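Local coordinates for phage related exonuclease (Haemophilus somnus 129PT, PDB 3K93), which probably hydrolyses phosphodiester bonds of DNA as a metal-dependent, phage-type exonuclease, at residues K107-S115 with Y137-M145. Residues are numbered along the deposited sequence; the frame is centred on the assembly and turned at random.
Sequences KLIIDTKCS and YDIQMQGYM. With NA (sodium ion), chain B.
K113 lays its end over the ring of Y137 and donates to Q140, while D111 of its own strand takes a salt bridge. K113 CE lies over the centre of the Y137 ring, 3.5 Å from the centroid and 7° off the normal, a CH-pi contact; NZ lies over the same face in a cation-pi contact. From there K113 NZ donates to Q140 OE1 at 2.8 Å, tilted 16° from the carbonyl plane. Its salt bridge to D111 OD1, at 2.9 Å from K113 NZ, is weak as a hydrogen bond. Q140 reaches the lysine with CG anti to the backbone N (chi1 -178°) and an extended chain, while its NE2 donates to Y144 OH. D111 OD2 meets the Y144 ring edge, 3.4 Å from Y144 CE2, and selenomethionine M141 packs its CE on D111 CB. I109 CG2 sits 4.1 Å from Y144 CB. The strand supplies D111 OD1 and T112 O to the sodium ion, joined by D100 and three waters; the helix backs the site through Q140 NE2, weakly bonded to one such water, which donates to D111 OD2. The Asp-X-Lys spacing is consistent with a PD-(D/E)XK nuclease core. D111 OD1 meets both sodium and K113 NZ, so the carboxylate joins the metal to a lysine whose contacts with Q140 and Y137 are consistent with fixing its place.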
loop_
_atom_site.group_PDB
_atom_site.type_symbol
_atom_site.label_atom_id
_atom_site.label_comp_id
_atom_site.label_asym_id
_atom_site.label_seq_id
_atom_site.Cartn_x
_atom_site.Cartn_y
_atom_site.Cartn_z
ATOM N N LYS A 107 -28.146 14.816 25.737
ATOM C CA LYS A 107 -28.378 14.531 24.306
ATOM C C LYS A 107 -27.026 14.224 23.624
ATOM O O LYS A 107 -26.657 14.823 22.599
ATOM C CB LYS A 107 -29.104 15.712 23.644
ATOM C CG LYS A 107 -30.473 16.027 24.303
ATOM C CD LYS A 107 -31.647 15.713 23.408
ATOM C CE LYS A 107 -32.152 16.963 22.663
ATOM N NZ LYS A 107 -32.688 16.614 21.305
ATOM N N LEU A 108 -26.296 13.296 24.243
ATOM C CA LEU A 108 -24.882 13.072 23.944
ATOM C C LEU A 108 -24.599 11.602 23.740
ATOM O O LEU A 108 -25.034 10.787 24.569
ATOM C CB LEU A 108 -24.008 13.574 25.104
ATOM C CG LEU A 108 -22.504 13.260 25.132
ATOM C CD1 LEU A 108 -21.812 13.934 23.976
ATOM C CD2 LEU A 108 -21.917 13.732 26.491
ATOM N N ILE A 109 -23.844 11.289 22.669
ATOM C CA ILE A 109 -23.229 9.980 22.484
ATOM C C ILE A 109 -21.735 10.095 22.782
ATOM O O ILE A 109 -21.084 11.037 22.358
ATOM C CB ILE A 109 -23.386 9.488 21.027
ATOM C CG1 ILE A 109 -24.853 9.293 20.675
ATOM C CG2 ILE A 109 -22.605 8.183 20.779
ATOM C CD1 ILE A 109 -25.485 8.066 21.371
ATOM N N ILE A 110 -21.192 9.120 23.498
ATOM C CA ILE A 110 -19.757 8.997 23.626
ATOM C C ILE A 110 -19.340 7.702 23.021
ATOM O O ILE A 110 -20.037 6.710 23.178
ATOM C CB ILE A 110 -19.288 9.058 25.077
ATOM C CG1 ILE A 110 -19.649 10.405 25.688
ATOM C CG2 ILE A 110 -17.757 8.896 25.141
ATOM C CD1 ILE A 110 -19.678 10.396 27.248
ATOM N N ASP A 111 -18.220 7.725 22.315
ATOM C CA ASP A 111 -17.611 6.549 21.745
ATOM C C ASP A 111 -16.116 6.477 22.153
ATOM O O ASP A 111 -15.372 7.458 22.017
ATOM C CB ASP A 111 -17.723 6.575 20.214
ATOM C CG ASP A 111 -17.580 5.183 19.603
ATOM O OD1 ASP A 111 -16.424 4.712 19.465
ATOM O OD2 ASP A 111 -18.611 4.515 19.304
ATOM N N THR A 112 -15.696 5.319 22.649
ATOM C CA THR A 112 -14.331 5.103 23.050
ATOM C C THR A 112 -13.559 4.384 21.921
ATOM O O THR A 112 -14.040 3.393 21.363
ATOM C CB THR A 112 -14.268 4.237 24.315
ATOM O OG1 THR A 112 -14.918 2.984 24.068
ATOM C CG2 THR A 112 -14.906 4.935 25.513
ATOM N N LYS A 113 -12.374 4.883 21.592
ATOM C CA LYS A 113 -11.496 4.260 20.623
ATOM C C LYS A 113 -10.171 3.962 21.340
ATOM O O LYS A 113 -9.438 4.881 21.699
ATOM C CB LYS A 113 -11.250 5.215 19.449
ATOM C CG LYS A 113 -12.559 5.788 18.826
ATOM C CD LYS A 113 -13.336 4.729 18.086
ATOM C CE LYS A 113 -14.511 5.361 17.356
ATOM N NZ LYS A 113 -15.415 4.350 16.789
ATOM N N CYS A 114 -9.887 2.668 21.533
ATOM C CA CYS A 114 -8.708 2.216 22.280
ATOM C C CYS A 114 -7.540 2.067 21.343
ATOM O O CYS A 114 -7.416 1.065 20.685
ATOM C CB CYS A 114 -8.998 0.862 22.959
ATOM S SG CYS A 114 -10.138 1.047 24.337
ATOM N N SER A 115 -6.675 3.069 21.293
ATOM C CA SER A 115 -5.510 3.037 20.412
ATOM C C SER A 115 -4.573 1.849 20.700
ATOM O O SER A 115 -4.411 1.430 21.861
ATOM C CB SER A 115 -4.727 4.332 20.548
ATOM O OG SER A 115 -5.586 5.459 20.418
ATOM N N TYR A 137 -15.001 8.087 11.631
ATOM C CA TYR A 137 -15.721 8.124 12.903
ATOM C C TYR A 137 -16.643 9.289 13.002
ATOM O O TYR A 137 -17.638 9.213 13.699
ATOM C CB TYR A 137 -14.784 8.155 14.070
ATOM C CG TYR A 137 -13.811 7.007 14.149
ATOM C CD1 TYR A 137 -14.167 5.717 13.733
ATOM C CD2 TYR A 137 -12.538 7.196 14.695
ATOM C CE1 TYR A 137 -13.281 4.663 13.852
ATOM C CE2 TYR A 137 -11.623 6.130 14.786
ATOM C CZ TYR A 137 -12.009 4.887 14.377
ATOM O OH TYR A 137 -11.165 3.832 14.447
ATOM N N ASP A 138 -16.330 10.389 12.325
ATOM C CA ASP A 138 -17.279 11.502 12.291
ATOM C C ASP A 138 -18.648 11.082 11.738
ATOM O O ASP A 138 -19.676 11.382 12.327
ATOM C CB ASP A 138 -16.719 12.727 11.547
ATOM C CG ASP A 138 -16.066 12.394 10.199
ATOM O OD1 ASP A 138 -16.024 11.229 9.765
ATOM O OD2 ASP A 138 -15.580 13.332 9.553
ATOM N N ILE A 139 -18.649 10.330 10.644
ATOM C CA ILE A 139 -19.890 9.882 10.003
ATOM C C ILE A 139 -20.572 8.821 10.887
ATOM O O ILE A 139 -21.806 8.789 11.018
ATOM C CB ILE A 139 -19.618 9.254 8.617
ATOM C CG1 ILE A 139 -18.802 10.203 7.719
ATOM C CG2 ILE A 139 -20.911 8.952 7.926
ATOM C CD1 ILE A 139 -19.502 11.588 7.513
ATOM N N GLN A 140 -19.760 7.962 11.490
ATOM C CA GLN A 140 -20.279 6.977 12.435
ATOM C C GLN A 140 -21.069 7.670 13.546
ATOM O O GLN A 140 -22.138 7.186 13.945
ATOM C CB GLN A 140 -19.136 6.169 13.031
ATOM C CG GLN A 140 -19.518 5.064 14.015
ATOM C CD GLN A 140 -18.331 4.483 14.774
ATOM O OE1 GLN A 140 -17.253 5.074 14.798
ATOM N NE2 GLN A 140 -18.544 3.337 15.440
HETATM N N MSE A 141 -20.536 8.786 14.060
HETATM C CA MSE A 141 -21.202 9.491 15.162
HETATM C C MSE A 141 -22.508 10.093 14.661
HETATM O O MSE A 141 -23.464 10.178 15.436
HETATM C CB MSE A 141 -20.325 10.623 15.759
HETATM C CG MSE A 141 -19.076 10.244 16.550
HETATM SE SE MSE A 141 -19.422 8.914 17.856
HETATM C CE MSE A 141 -18.724 7.485 16.837
ATOM N N GLN A 142 -22.550 10.535 13.389
ATOM C CA GLN A 142 -23.779 11.126 12.855
ATOM C C GLN A 142 -24.863 10.061 12.797
ATOM O O GLN A 142 -26.020 10.350 13.073
ATOM C CB GLN A 142 -23.596 11.738 11.482
ATOM C CG GLN A 142 -22.630 12.874 11.442
ATOM C CD GLN A 142 -23.141 14.151 12.076
ATOM O OE1 GLN A 142 -24.328 14.283 12.419
ATOM N NE2 GLN A 142 -22.248 15.115 12.206
ATOM N N GLY A 143 -24.461 8.839 12.472
ATOM C CA GLY A 143 -25.359 7.703 12.454
ATOM C C GLY A 143 -25.882 7.382 13.838
ATOM O O GLY A 143 -27.084 7.143 13.988
ATOM N N TYR A 144 -25.016 7.407 14.867
ATOM C CA TYR A 144 -25.529 7.192 16.226
ATOM C C TYR A 144 -26.424 8.335 16.701
ATOM O O TYR A 144 -27.408 8.107 17.420
ATOM C CB TYR A 144 -24.398 7.009 17.235
ATOM C CG TYR A 144 -23.508 5.779 17.057
ATOM C CD1 TYR A 144 -24.024 4.575 16.636
ATOM C CD2 TYR A 144 -22.158 5.820 17.400
ATOM C CE1 TYR A 144 -23.248 3.456 16.501
ATOM C CE2 TYR A 144 -21.347 4.683 17.259
ATOM C CZ TYR A 144 -21.914 3.500 16.813
ATOM O OH TYR A 144 -21.168 2.352 16.649
HETATM N N MSE A 145 -26.075 9.573 16.370
HETATM C CA MSE A 145 -26.881 10.706 16.807
HETATM C C MSE A 145 -28.278 10.631 16.171
HETATM O O MSE A 145 -29.278 11.025 16.776
HETATM C CB MSE A 145 -26.206 12.040 16.477
HETATM C CG MSE A 145 -25.063 12.373 17.393
HETATM SE SE MSE A 145 -24.323 14.130 17.107
HETATM C CE MSE A 145 -23.033 13.788 15.668
HETATM NA NA NA B . -15.941 2.354 20.315
HETATM O O HOH W 1 -17.705 2.057 18.384
HETATM O O HOH W 2 -16.063 0.300 21.982
HETATM O O HOH W 3 -14.524 1.384 18.751
#